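Local coordinates for iron-sulfur cluster co-chaperone protein HscB (Homo sapiens, PDB 3BVO), which acts as a co-chaperone in mitochondrial iron-sulfur cluster assembly, interacting with ISCU and HSPA9 and helping deliver clusters to the succinate dehydrogenase subunit SDHB, at residues P11-C16 and A35-D40; V73-F78 and K91-V96; N141-E146 and K154-I159; I159-Q164 and N195-I200. One frame throughout, in Å; residues are numbered along the deposited sequence.

Contact 1. Residues P11-C16 and A35-D40; sequences PRCWNC and ALQAPD. With ZN (zinc ion), chain C.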
loop_
_atom_site.group_PDB
_atom_site.type_symbol
_atom_site.label_atom_id
_atom_site.label_comp_id
_atom_site.label_asym_id
_atom_site.label_seq_id
_atom_site.Cartn_x
_atom_site.Cartn_y
_atom_site.Cartn_z
ATOM N N PRO A 11 5.006 15.874 -23.823
ATOM C CA PRO A 11 4.081 16.284 -22.758
ATOM C C PRO A 11 3.844 17.800 -22.776
ATOM O O PRO A 11 4.804 18.577 -22.763
ATOM C CB PRO A 11 4.801 15.846 -21.476
ATOM C CG PRO A 11 5.666 14.716 -21.904
ATOM C CD PRO A 11 6.113 15.049 -23.308
ATOM N N ARG A 12 2.571 18.201 -22.818
ATOM C CA ARG A 12 2.165 19.593 -23.043
ATOM C C ARG A 12 0.846 19.867 -22.344
ATOM O O ARG A 12 0.114 18.938 -22.017
ATOM C CB ARG A 12 2.016 19.872 -24.541
ATOM C CG ARG A 12 0.908 19.066 -25.216
ATOM C CD ARG A 12 1.157 18.902 -26.694
ATOM N NE ARG A 12 2.327 18.068 -26.943
ATOM C CZ ARG A 12 3.509 18.513 -27.367
ATOM N NH1 ARG A 12 4.503 17.651 -27.555
ATOM N NH2 ARG A 12 3.706 19.802 -27.609
ATOM N N CYS A 13 0.532 21.141 -22.129
ATOM C CA CYS A 13 -0.655 21.509 -21.364
ATOM C C CYS A 13 -1.913 21.476 -22.213
ATOM O O CYS A 13 -1.901 21.929 -23.351
ATOM C CB CYS A 13 -0.483 22.890 -20.756
ATOM S SG CYS A 13 -2.022 23.586 -20.207
ATOM N N TRP A 14 -3.000 20.964 -21.641
ATOM C CA TRP A 14 -4.261 20.800 -22.371
ATOM C C TRP A 14 -4.954 22.129 -22.655
ATOM O O TRP A 14 -5.832 22.194 -23.519
ATOM C CB TRP A 14 -5.208 19.844 -21.644
ATOM C CG TRP A 14 -5.752 20.361 -20.345
ATOM C CD1 TRP A 14 -5.229 20.153 -19.087
ATOM C CD2 TRP A 14 -6.928 21.168 -20.160
ATOM N NE1 TRP A 14 -6.007 20.783 -18.137
ATOM C CE2 TRP A 14 -7.052 21.414 -18.764
ATOM C CE3 TRP A 14 -7.883 21.711 -21.034
ATOM C CZ2 TRP A 14 -8.103 22.175 -18.226
ATOM C CZ3 TRP A 14 -8.926 22.463 -20.507
ATOM C CH2 TRP A 14 -9.029 22.689 -19.112
ATOM N N ASN A 15 -4.548 23.180 -21.939
ATOM C CA ASN A 15 -5.086 24.519 -22.147
ATOM C C ASN A 15 -4.197 25.412 -23.011
ATOM O O ASN A 15 -4.685 25.992 -23.977
ATOM C CB ASN A 15 -5.381 25.201 -20.812
ATOM C CG ASN A 15 -6.629 26.074 -20.862
ATOM O OD1 ASN A 15 -7.410 26.008 -21.814
ATOM N ND2 ASN A 15 -6.826 26.889 -19.828
ATOM N N CYS A 16 -2.910 25.523 -22.660
ATOM C CA CYS A 16 -1.953 26.368 -23.390
ATOM C C CYS A 16 -1.328 25.640 -24.553
ATOM O O CYS A 16 -1.249 26.164 -25.664
ATOM C CB CYS A 16 -0.766 26.777 -22.519
ATOM S SG CYS A 16 -1.075 27.464 -20.928
ATOM N N ALA A 35 -4.087 25.960 -14.853
ATOM C CA ALA A 35 -4.982 24.813 -15.050
ATOM C C ALA A 35 -4.443 23.520 -14.423
ATOM O O ALA A 35 -3.229 23.282 -14.405
ATOM C CB ALA A 35 -5.234 24.608 -16.524
ATOM N N LEU A 36 -5.346 22.687 -13.902
ATOM C CA LEU A 36 -4.950 21.432 -13.275
ATOM C C LEU A 36 -4.634 20.440 -14.367
ATOM O O LEU A 36 -5.447 20.220 -15.257
ATOM C CB LEU A 36 -6.055 20.888 -12.369
ATOM C CG LEU A 36 -5.720 19.594 -11.603
ATOM C CD1 LEU A 36 -5.209 19.883 -10.212
ATOM C CD2 LEU A 36 -6.921 18.684 -11.498
ATOM N N GLN A 37 -3.456 19.836 -14.292
ATOM C CA GLN A 37 -2.962 18.986 -15.372
ATOM C C GLN A 37 -3.402 17.542 -15.215
ATOM O O GLN A 37 -3.794 17.116 -14.125
ATOM C CB GLN A 37 -1.439 19.066 -15.457
ATOM C CG GLN A 37 -0.901 20.470 -15.550
ATOM C CD GLN A 37 -1.318 21.139 -16.832
ATOM O OE1 GLN A 37 -0.796 20.825 -17.895
ATOM N NE2 GLN A 37 -2.262 22.069 -16.744
ATOM N N ALA A 38 -3.355 16.802 -16.324
ATOM C CA ALA A 38 -3.582 15.363 -16.298
ATOM C C ALA A 38 -2.507 14.691 -15.430
ATOM O O ALA A 38 -1.339 15.062 -15.482
ATOM C CB ALA A 38 -3.582 14.807 -17.700
ATOM N N PRO A 39 -2.905 13.722 -14.597
ATOM C CA PRO A 39 -1.898 13.117 -13.733
ATOM C C PRO A 39 -0.917 12.256 -14.526
ATOM O O PRO A 39 -1.293 11.662 -15.534
ATOM C CB PRO A 39 -2.723 12.253 -12.779
ATOM C CG PRO A 39 -4.159 12.658 -12.989
ATOM C CD PRO A 39 -4.239 13.134 -14.388
ATOM N N ASP A 40 0.334 12.218 -14.084
ATOM C CA ASP A 40 1.349 11.412 -14.745
ATOM C C ASP A 40 1.145 9.928 -14.418
ATOM O O ASP A 40 1.268 9.512 -13.264
ATOM C CB ASP A 40 2.758 11.888 -14.357
ATOM C CG ASP A 40 3.862 10.998 -14.915
ATOM O OD1 ASP A 40 3.591 10.110 -15.751
ATOM O OD2 ASP A 40 5.023 11.185 -14.509
HETATM ZN ZN ZN C . -1.450 25.703 -19.468
#
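Ala35 turns its CB toward the 11-16 loop, where it meets CZ2 on the six-membered part of the Trp14 indole at 4.1 Å. Leu36 contributes its backbone: the indole NE1 of Trp14 donates to Leu36 O over 3.0 Å with a nearly straight N-H...O angle of 164°. The oxygen lies in the indole plane, whereas the donor stands above the plane of the carbonyl. Gln37 bends at chi2 (-65°), which folds its amide back toward the first loop. Its NE2 donates to Ala35 O at 2.8 Å, and its OE1 rests 3.5 Å from Cys13 CB, while Trp20 gives OE1 a weak hydrogen bond. Cys13 SG and Cys16 SG bind the zinc ion at 2.3 Å each, with Cys30 and Cys33 completing the four-cysteine site of the N-terminal metal-binding domain. Cys13 SG also accepts the backbone N-H groups of Asn15, at 3.1 Å, and Cys16, at 3.2 Å. These two donors probably temper the negative charge on the thiolate, as in other CxxC zinc knuckles, and the contact joins this metal-held turn to residues 35-37 through the indole hydrogen bond, while the Gln37 amide braces its own segment.

Contact 2. Residues V73-F78 and K91-V96; sequences VHPDFF and KHSTLV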
loop_
_atom_site.group_PDB
_atom_site.type_symbol
_atom_site.label_atom_id
_atom_site.label_comp_id
_atom_site.label_asym_id
_atom_site.label_seq_id
_atom_site.Cartn_x
_atom_site.Cartn_y
_atom_site.Cartn_z
ATOM N N VAL A 73 -6.352 18.842 -4.943
ATOM C CA VAL A 73 -7.036 18.132 -6.032
ATOM C C VAL A 73 -8.452 17.602 -5.755
ATOM O O VAL A 73 -9.129 17.146 -6.680
ATOM C CB VAL A 73 -6.180 16.972 -6.586
ATOM C CG1 VAL A 73 -4.863 17.493 -7.121
ATOM C CG2 VAL A 73 -5.968 15.898 -5.528
ATOM N N HIS A 74 -8.898 17.660 -4.503
ATOM C CA HIS A 74 -10.207 17.118 -4.138
ATOM C C HIS A 74 -11.379 17.776 -4.882
ATOM O O HIS A 74 -11.458 19.004 -4.947
ATOM C CB HIS A 74 -10.440 17.188 -2.627
ATOM C CG HIS A 74 -11.577 16.330 -2.164
ATOM N ND1 HIS A 74 -12.870 16.799 -2.058
ATOM C CD2 HIS A 74 -11.622 15.021 -1.814
ATOM C CE1 HIS A 74 -13.656 15.822 -1.644
ATOM N NE2 HIS A 74 -12.924 14.733 -1.487
ATOM N N PRO A 75 -12.303 16.956 -5.426
ATOM C CA PRO A 75 -13.355 17.443 -6.326
ATOM C C PRO A 75 -14.224 18.580 -5.781
ATOM O O PRO A 75 -14.818 19.320 -6.575
ATOM C CB PRO A 75 -14.194 16.189 -6.588
ATOM C CG PRO A 75 -13.247 15.076 -6.392
ATOM C CD PRO A 75 -12.407 15.499 -5.236
ATOM N N ASP A 76 -14.277 18.711 -4.452
ATOM C CA ASP A 76 -14.999 19.786 -3.772
ATOM C C ASP A 76 -14.611 21.186 -4.261
ATOM O O ASP A 76 -15.479 22.055 -4.446
ATOM C CB ASP A 76 -14.778 19.689 -2.261
ATOM C CG ASP A 76 -15.629 18.607 -1.613
ATOM O OD1 ASP A 76 -15.931 17.606 -2.298
ATOM O OD2 ASP A 76 -15.997 18.756 -0.419
ATOM N N PHE A 77 -13.312 21.391 -4.477
ATOM C CA PHE A 77 -12.788 22.672 -4.947
ATOM C C PHE A 77 -13.009 22.887 -6.443
ATOM O O PHE A 77 -12.785 23.988 -6.951
ATOM C CB PHE A 77 -11.300 22.791 -4.616
ATOM C CG PHE A 77 -10.957 22.349 -3.225
ATOM C CD1 PHE A 77 -11.271 23.148 -2.124
ATOM C CD2 PHE A 77 -10.321 21.132 -3.014
ATOM C CE1 PHE A 77 -10.956 22.741 -0.834
ATOM C CE2 PHE A 77 -10.001 20.712 -1.730
ATOM C CZ PHE A 77 -10.315 21.521 -0.635
ATOM N N PHE A 78 -13.466 21.846 -7.138
ATOM C CA PHE A 78 -13.675 21.914 -8.584
ATOM C C PHE A 78 -15.141 21.781 -9.052
ATOM O O PHE A 78 -15.414 21.657 -10.253
ATOM C CB PHE A 78 -12.744 20.927 -9.281
ATOM C CG PHE A 78 -11.299 21.232 -9.056
ATOM C CD1 PHE A 78 -10.626 22.117 -9.887
ATOM C CD2 PHE A 78 -10.613 20.672 -7.990
ATOM C CE1 PHE A 78 -9.286 22.420 -9.672
ATOM C CE2 PHE A 78 -9.277 20.971 -7.771
ATOM C CZ PHE A 78 -8.615 21.847 -8.613
ATOM N N LYS A 91 -9.655 12.229 -11.134
ATOM C CA LYS A 91 -8.589 11.267 -11.408
ATOM C C LYS A 91 -7.479 11.341 -10.355
ATOM O O LYS A 91 -7.255 10.357 -9.651
ATOM C CB LYS A 91 -8.068 11.385 -12.843
ATOM C CG LYS A 91 -9.087 10.893 -13.863
ATOM C CD LYS A 91 -8.562 10.782 -15.289
ATOM C CE LYS A 91 -9.645 10.179 -16.200
ATOM N NZ LYS A 91 -9.131 9.800 -17.548
ATOM N N HIS A 92 -6.829 12.506 -10.232
ATOM C CA HIS A 92 -5.824 12.789 -9.197
ATOM C C HIS A 92 -6.240 12.280 -7.810
ATOM O O HIS A 92 -5.517 11.484 -7.196
ATOM C CB HIS A 92 -5.581 14.296 -9.082
ATOM C CG HIS A 92 -4.600 14.845 -10.068
ATOM N ND1 HIS A 92 -3.244 14.623 -9.974
ATOM C CD2 HIS A 92 -4.775 15.644 -11.146
ATOM C CE1 HIS A 92 -2.626 15.240 -10.965
ATOM N NE2 HIS A 92 -3.533 15.862 -11.694
ATOM N N SER A 93 -7.402 12.740 -7.328
ATOM C CA SER A 93 -7.891 12.429 -5.969
ATOM C C SER A 93 -8.021 10.924 -5.693
ATOM O O SER A 93 -7.687 10.452 -4.592
ATOM C CB SER A 93 -9.223 13.128 -5.710
ATOM O OG SER A 93 -9.424 13.329 -4.324
ATOM N N THR A 94 -8.500 10.189 -6.698
ATOM C CA THR A 94 -8.470 8.732 -6.692
ATOM C C THR A 94 -7.052 8.203 -6.543
ATOM O O THR A 94 -6.814 7.352 -5.685
ATOM C CB THR A 94 -9.101 8.118 -7.970
ATOM O OG1 THR A 94 -10.379 8.722 -8.226
ATOM C CG2 THR A 94 -9.272 6.604 -7.823
ATOM N N LEU A 95 -6.113 8.690 -7.361
ATOM C CA LEU A 95 -4.733 8.188 -7.289
ATOM C C LEU A 95 -4.181 8.470 -5.904
ATOM O O LEU A 95 -3.605 7.592 -5.268
ATOM C CB LEU A 95 -3.814 8.815 -8.345
ATOM C CG LEU A 95 -4.057 8.632 -9.849
ATOM C CD1 LEU A 95 -3.283 9.686 -10.612
ATOM C CD2 LEU A 95 -3.676 7.238 -10.337
ATOM N N VAL A 96 -4.385 9.694 -5.427
ATOM C CA VAL A 96 -3.896 10.092 -4.112
ATOM C C VAL A 96 -4.373 9.103 -3.054
ATOM O O VAL A 96 -3.584 8.636 -2.228
ATOM C CB VAL A 96 -4.319 11.526 -3.765
ATOM C CG1 VAL A 96 -3.933 11.871 -2.337
ATOM C CG2 VAL A 96 -3.678 12.510 -4.737
#
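Val73 packs against His92 where the end of helix 59-73 meets helix 83-104, the two long antiparallel helices of the J-domain hairpin. His74, Pro75 and Asp76 spell the HPD motif of J-proteins, which in this family serves to stimulate the ATPase of the Hsp70 partner. The apolar part of the contact centres on Val73. Its CB lies 3.7 Å from His92 CB, the two side chains crossing at about a right angle, and its CG1 reaches to 4.0 Å from His92 CG. The other methyl, CG2, sits over the backbone N of Ser93 and touches Val96 CG2 at 4.2 Å. Among the polar groups, His92 NE2 is hydrogen-bonded to Gln37 O of the metal-binding domain, and Ser93 OG to Gln70 OE1 on helix 59-73. A backbone bond, Phe77 N to His74 O, shapes the HPD turn, and Asp76 N adds a weak bond to His74 ND1. Van der Waals contacts around the serine close the interface. With its hydroxyl anti to the backbone N (chi1 -155°), Ser93 presents OG to the HPD turn, 3.7 Å from His74 CD2 and 3.8 Å from Pro75 CD.

Contact 3. Residues N141-E146 and K154-I159; sequences NEKLAE and KEIESI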
loop_
_atom_site.group_PDB
_atom_site.type_symbol
_atom_site.label_atom_id
_atom_site.label_comp_id
_atom_site.label_asym_id
_atom_site.label_seq_id
_atom_site.Cartn_x
_atom_site.Cartn_y
_atom_site.Cartn_z
ATOM N N ASN A 141 -4.602 -22.864 12.194
ATOM C CA ASN A 141 -5.961 -23.240 11.804
ATOM C C ASN A 141 -6.682 -24.082 12.864
ATOM O O ASN A 141 -7.726 -23.681 13.380
ATOM C CB ASN A 141 -5.938 -23.972 10.455
ATOM C CG ASN A 141 -5.888 -23.018 9.272
ATOM O OD1 ASN A 141 -5.984 -21.797 9.427
ATOM N ND2 ASN A 141 -5.746 -23.574 8.079
ATOM N N GLU A 142 -6.095 -25.232 13.189
ATOM C CA GLU A 142 -6.618 -26.135 14.200
ATOM C C GLU A 142 -6.891 -25.345 15.473
ATOM O O GLU A 142 -8.021 -25.336 15.971
ATOM C CB GLU A 142 -5.612 -27.259 14.471
ATOM C CG GLU A 142 -6.177 -28.490 15.171
ATOM C CD GLU A 142 -6.840 -29.486 14.218
ATOM O OE1 GLU A 142 -7.157 -29.113 13.069
ATOM O OE2 GLU A 142 -7.049 -30.651 14.622
ATOM N N LYS A 143 -5.860 -24.658 15.971
ATOM C CA LYS A 143 -5.982 -23.849 17.179
ATOM C C LYS A 143 -7.181 -22.912 17.125
ATOM O O LYS A 143 -8.008 -22.919 18.035
ATOM C CB LYS A 143 -4.703 -23.059 17.446
ATOM C CG LYS A 143 -3.733 -23.762 18.366
ATOM C CD LYS A 143 -2.822 -22.750 19.042
ATOM C CE LYS A 143 -1.926 -23.414 20.073
ATOM N NZ LYS A 143 -0.872 -24.235 19.419
ATOM N N LEU A 144 -7.278 -22.126 16.055
ATOM C CA LEU A 144 -8.384 -21.184 15.888
ATOM C C LEU A 144 -9.735 -21.904 15.858
ATOM O O LEU A 144 -10.666 -21.522 16.580
ATOM C CB LEU A 144 -8.179 -20.326 14.637
ATOM C CG LEU A 144 -9.211 -19.232 14.354
ATOM C CD1 LEU A 144 -9.273 -18.212 15.491
ATOM C CD2 LEU A 144 -8.933 -18.549 13.003
ATOM N N ALA A 145 -9.823 -22.957 15.047
ATOM C CA ALA A 145 -11.015 -23.788 15.007
ATOM C C ALA A 145 -11.380 -24.267 16.408
ATOM O O ALA A 145 -12.532 -24.170 16.806
ATOM C CB ALA A 145 -10.819 -24.958 14.070
ATOM N N GLU A 146 -10.390 -24.759 17.154
ATOM C CA GLU A 146 -10.604 -25.234 18.523
ATOM C C GLU A 146 -10.887 -24.077 19.473
ATOM O O GLU A 146 -11.583 -24.253 20.483
ATOM C CB GLU A 146 -9.398 -26.031 19.030
ATOM C CG GLU A 146 -9.345 -27.486 18.566
ATOM C CD GLU A 146 -8.023 -28.172 18.909
ATOM O OE1 GLU A 146 -6.952 -27.648 18.519
ATOM O OE2 GLU A 146 -8.042 -29.238 19.562
ATOM N N LYS A 154 -6.942 -15.288 23.015
ATOM C CA LYS A 154 -5.814 -14.388 23.252
ATOM C C LYS A 154 -4.502 -15.028 22.811
ATOM O O LYS A 154 -3.664 -14.369 22.195
ATOM C CB LYS A 154 -5.737 -13.972 24.730
ATOM C CG LYS A 154 -6.805 -12.966 25.168
ATOM C CD LYS A 154 -6.644 -12.565 26.628
ATOM C CE LYS A 154 -7.458 -11.318 26.942
ATOM N NZ LYS A 154 -7.474 -10.982 28.401
ATOM N N GLU A 155 -4.338 -16.315 23.114
ATOM C CA GLU A 155 -3.113 -17.043 22.789
ATOM C C GLU A 155 -2.833 -17.013 21.296
ATOM O O GLU A 155 -1.700 -16.768 20.872
ATOM C CB GLU A 155 -3.190 -18.498 23.255
ATOM C CG GLU A 155 -1.847 -19.232 23.150
ATOM C CD GLU A 155 -1.971 -20.704 22.770
ATOM O OE1 GLU A 155 -3.105 -21.193 22.558
ATOM O OE2 GLU A 155 -0.917 -21.370 22.667
ATOM N N ILE A 156 -3.869 -17.269 20.505
ATOM C CA ILE A 156 -3.755 -17.213 19.057
ATOM C C ILE A 156 -3.321 -15.820 18.619
ATOM O O ILE A 156 -2.321 -15.686 17.926
ATOM C CB ILE A 156 -5.059 -17.623 18.380
ATOM C CG1 ILE A 156 -5.226 -19.120 18.496
ATOM C CG2 ILE A 156 -5.040 -17.278 16.915
ATOM C CD1 ILE A 156 -6.612 -19.550 18.246
ATOM N N GLU A 157 -4.056 -14.794 19.043
ATOM C CA GLU A 157 -3.691 -13.420 18.732
ATOM C C GLU A 157 -2.204 -13.197 18.962
ATOM O O GLU A 157 -1.490 -12.796 18.042
ATOM C CB GLU A 157 -4.529 -12.427 19.530
ATOM C CG GLU A 157 -5.858 -12.129 18.870
ATOM C CD GLU A 157 -6.674 -11.070 19.591
ATOM O OE1 GLU A 157 -6.917 -11.215 20.819
ATOM O OE2 GLU A 157 -7.090 -10.102 18.910
ATOM N N SER A 158 -1.747 -13.497 20.181
ATOM C CA SER A 158 -0.335 -13.403 20.534
ATOM C C SER A 158 0.496 -14.117 19.486
ATOM O O SER A 158 1.287 -13.486 18.777
ATOM C CB SER A 158 -0.066 -14.021 21.904
ATOM O OG SER A 158 -0.684 -13.274 22.933
ATOM N N ILE A 159 0.288 -15.429 19.373
ATOM C CA ILE A 159 1.039 -16.271 18.436
ATOM C C ILE A 159 1.133 -15.623 17.058
ATOM O O ILE A 159 2.223 -15.487 16.509
ATOM C CB ILE A 159 0.433 -17.697 18.334
ATOM C CG1 ILE A 159 0.606 -18.450 19.659
ATOM C CG2 ILE A 159 1.071 -18.484 17.193
ATOM C CD1 ILE A 159 -0.386 -19.569 19.858
#
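Lys143 crosses Glu155 and Ile159 and rests its CB on Ile156 where helices 131-146 and 150-176 pack as an antiparallel pair in the C-terminal helical domain of HscB. The axes of the two short segments approach to 10.2 Å, with 153° between their directions. Starting at the root of the lysine, CB points toward the facing helix and touches CD1 and CG1 of Ile156. Farther out, CD lies 4.1 Å from Ile159 CD1, the lysine chain crossing that isoleucine at about a right angle. CE rests against the carboxylate of Glu155, 3.5 Å from both OE1 and OE2. A bend at the last torsion (chi4 72°) then turns the ammonium group aside, leaving NZ 4.3 Å from Glu155 OE2, a loose attraction of opposite charges without direct contact. Cut back to an alanine, Lys143 would probably no longer cover Ile159 CD1, and the Glu155 carboxylate would lose its nearby positive charge. Beneath the lysine, Ile156 supplies the apolar centre of the contact, and Ile200 of helix 180-203 packs on both Ile156 and Leu144, making a three-helix junction. Ile156 is stretched toward helix 131-146, with CD1 anti to CA about the CB-CG1 bond (chi2 163°); this end methyl meets the Leu144 backbone at CA and also lies 4.0 Å from Leu144 CB.

Contact 4. Residues I159-Q164 and N195-I200; sequences IVKAKQ and NIEEKI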
loop_
_atom_site.group_PDB
_atom_site.type_symbol
_atom_site.label_atom_id
_atom_site.label_comp_id
_atom_site.label_asym_id
_atom_site.label_seq_id
_atom_site.Cartn_x
_atom_site.Cartn_y
_atom_site.Cartn_z
ATOM N N ILE A 159 0.288 -15.429 19.373
ATOM C CA ILE A 159 1.039 -16.271 18.436
ATOM C C ILE A 159 1.133 -15.623 17.058
ATOM O O ILE A 159 2.223 -15.487 16.509
ATOM C CB ILE A 159 0.433 -17.697 18.334
ATOM C CG1 ILE A 159 0.606 -18.450 19.659
ATOM C CG2 ILE A 159 1.071 -18.484 17.193
ATOM C CD1 ILE A 159 -0.386 -19.569 19.858
ATOM N N VAL A 160 -0.017 -15.203 16.536
ATOM C CA VAL A 160 -0.121 -14.532 15.245
ATOM C C VAL A 160 0.644 -13.207 15.184
ATOM O O VAL A 160 1.301 -12.913 14.186
ATOM C CB VAL A 160 -1.593 -14.282 14.867
ATOM C CG1 VAL A 160 -1.713 -13.140 13.869
ATOM C CG2 VAL A 160 -2.224 -15.544 14.314
ATOM N N LYS A 161 0.562 -12.413 16.247
ATOM C CA LYS A 161 1.176 -11.085 16.241
ATOM C C LYS A 161 2.683 -11.176 16.443
ATOM O O LYS A 161 3.448 -10.385 15.873
ATOM C CB LYS A 161 0.504 -10.151 17.257
ATOM C CG LYS A 161 -1.034 -10.068 17.087
ATOM C CD LYS A 161 -1.619 -8.679 17.325
ATOM C CE LYS A 161 -1.582 -7.837 16.056
ATOM N NZ LYS A 161 -2.440 -6.635 16.186
ATOM N N ALA A 162 3.101 -12.162 17.234
ATOM C CA ALA A 162 4.515 -12.458 17.423
ATOM C C ALA A 162 5.173 -12.847 16.098
ATOM O O ALA A 162 6.311 -12.456 15.833
ATOM C CB ALA A 162 4.691 -13.556 18.452
ATOM N N LYS A 163 4.453 -13.609 15.275
ATOM C CA LYS A 163 4.935 -13.979 13.951
ATOM C C LYS A 163 4.966 -12.747 13.065
ATOM O O LYS A 163 5.935 -12.529 12.323
ATOM C CB LYS A 163 4.048 -15.046 13.299
ATOM C CG LYS A 163 3.936 -16.355 14.046
ATOM C CD LYS A 163 5.059 -17.338 13.745
ATOM C CE LYS A 163 4.856 -18.593 14.593
ATOM N NZ LYS A 163 6.041 -19.485 14.607
ATOM N N GLN A 164 3.906 -11.941 13.139
ATOM C CA GLN A 164 3.805 -10.742 12.305
ATOM C C GLN A 164 4.997 -9.807 12.494
ATOM O O GLN A 164 5.528 -9.274 11.518
ATOM C CB GLN A 164 2.494 -9.990 12.530
ATOM C CG GLN A 164 1.282 -10.579 11.827
ATOM C CD GLN A 164 1.382 -10.568 10.300
ATOM O OE1 GLN A 164 2.475 -10.589 9.730
ATOM N NE2 GLN A 164 0.235 -10.557 9.632
ATOM N N ASN A 195 -5.040 -12.697 6.670
ATOM C CA ASN A 195 -6.289 -13.436 6.668
ATOM C C ASN A 195 -6.633 -13.971 8.064
ATOM O O ASN A 195 -7.696 -13.685 8.601
ATOM C CB ASN A 195 -6.233 -14.569 5.648
ATOM C CG ASN A 195 -6.162 -14.064 4.230
ATOM O OD1 ASN A 195 -5.623 -14.734 3.347
ATOM N ND2 ASN A 195 -6.711 -12.874 3.994
ATOM N N ILE A 196 -5.711 -14.711 8.661
ATOM C CA ILE A 196 -5.956 -15.280 9.965
ATOM C C ILE A 196 -6.319 -14.183 10.943
ATOM O O ILE A 196 -7.188 -14.374 11.796
ATOM C CB ILE A 196 -4.765 -16.105 10.473
ATOM C CG1 ILE A 196 -4.541 -17.309 9.553
ATOM C CG2 ILE A 196 -5.023 -16.591 11.881
ATOM C CD1 ILE A 196 -3.270 -18.110 9.849
ATOM N N GLU A 197 -5.682 -13.027 10.802
ATOM C CA GLU A 197 -5.962 -11.911 11.693
ATOM C C GLU A 197 -7.391 -11.459 11.536
ATOM O O GLU A 197 -8.094 -11.232 12.526
ATOM C CB GLU A 197 -5.044 -10.738 11.408
ATOM C CG GLU A 197 -3.626 -10.939 11.865
ATOM C CD GLU A 197 -2.885 -9.631 12.012
ATOM O OE1 GLU A 197 -1.812 -9.478 11.382
ATOM O OE2 GLU A 197 -3.390 -8.753 12.760
ATOM N N GLU A 198 -7.810 -11.348 10.278
ATOM C CA GLU A 198 -9.122 -10.833 9.943
ATOM C C GLU A 198 -10.192 -11.796 10.422
ATOM O O GLU A 198 -11.236 -11.373 10.898
ATOM C CB GLU A 198 -9.223 -10.573 8.437
ATOM C CG GLU A 198 -10.375 -9.635 7.995
ATOM C CD GLU A 198 -10.282 -8.186 8.531
ATOM O OE1 GLU A 198 -9.162 -7.644 8.688
ATOM O OE2 GLU A 198 -11.353 -7.584 8.786
ATOM N N LYS A 199 -9.911 -13.090 10.322
ATOM C CA LYS A 199 -10.832 -14.121 10.784
ATOM C C LYS A 199 -11.026 -14.051 12.288
ATOM O O LYS A 199 -12.138 -14.234 12.784
ATOM C CB LYS A 199 -10.367 -15.510 10.339
ATOM C CG LYS A 199 -10.636 -15.741 8.853
ATOM C CD LYS A 199 -10.272 -17.136 8.370
ATOM C CE LYS A 199 -10.587 -17.267 6.886
ATOM N NZ LYS A 199 -9.750 -18.304 6.227
ATOM N N ILE A 200 -9.941 -13.761 13.000
ATOM C CA ILE A 200 -9.985 -13.607 14.445
ATOM C C ILE A 200 -10.882 -12.421 14.799
ATOM O O ILE A 200 -11.798 -12.550 15.624
ATOM C CB ILE A 200 -8.564 -13.452 15.038
ATOM C CG1 ILE A 200 -7.820 -14.785 14.966
ATOM C CG2 ILE A 200 -8.608 -12.967 16.479
ATOM C CD1 ILE A 200 -6.308 -14.652 14.919
#
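Gln164 and Glu197 reach toward each other from opposite directions, and Gln164 NE2 donates a hydrogen bond to Glu197 OE1 at 2.9 Å. The bond uses the anti lone pair of OE1 and is somewhat bent at 145°, with the amide and carboxylate planes 69° apart. The fold at chi2 (-63°) turns the Gln164 amide toward OE1; CG, placed by chi1, also lies near that oxygen. The other carboxylate oxygen, OE2, faces Lys161, a turn earlier on the helix, whose NZ stays at 4.1 Å, too long for a salt bridge. Below these polar groups, the aliphatic part of Glu197 packs on Val160, with CG 3.5 Å from Val160 CG1. Replacing Glu197 by alanine would probably leave Gln164 NE2 without this acceptor and Lys161 without its nearby negative charge, and would uncover the CG1 side of Val160. Deeper still, Val160 CG2 touches Ile196 CG2 at 3.9 Å and Ile200 CD1 at 4.2 Å. Ile137 and Ile140 of helix 131-146 pack on Ile196, bringing a third helix to this core. The short segments of helices 150-176 and 180-203 run roughly antiparallel, their axes 10.7 Å apart. The layering of amide, carboxylate and ammonium outside valine and isoleucine implies an amphipathic helix pair, in which Glu197 serves both layers: its methylene covers the apolar core while its carboxylate engages the polar edge.

Overall arrangement
The four contacts follow one another along the chain and fall into two groups on opposite sides of its centre. Contact 1 lies in the zinc-binding domain and contact 2 in the J domain; their centres are 15 Å apart, and the two touch where Pro39 packs on Leu95 and Leu36 on His92. Contacts 3 and 4 are centred 8 Å apart in the C-terminal domain, share Ile159 and both use helix 150-176, with Ile200 bridging them. The centres of contacts 1 and 3 are about 54 Å apart, those of contacts 2 and 4 about 35 Å. The elongated molecule therefore keeps its HPD-bearing J domain well separated from the C-terminal helices, which in HscB relatives bind the scaffold protein.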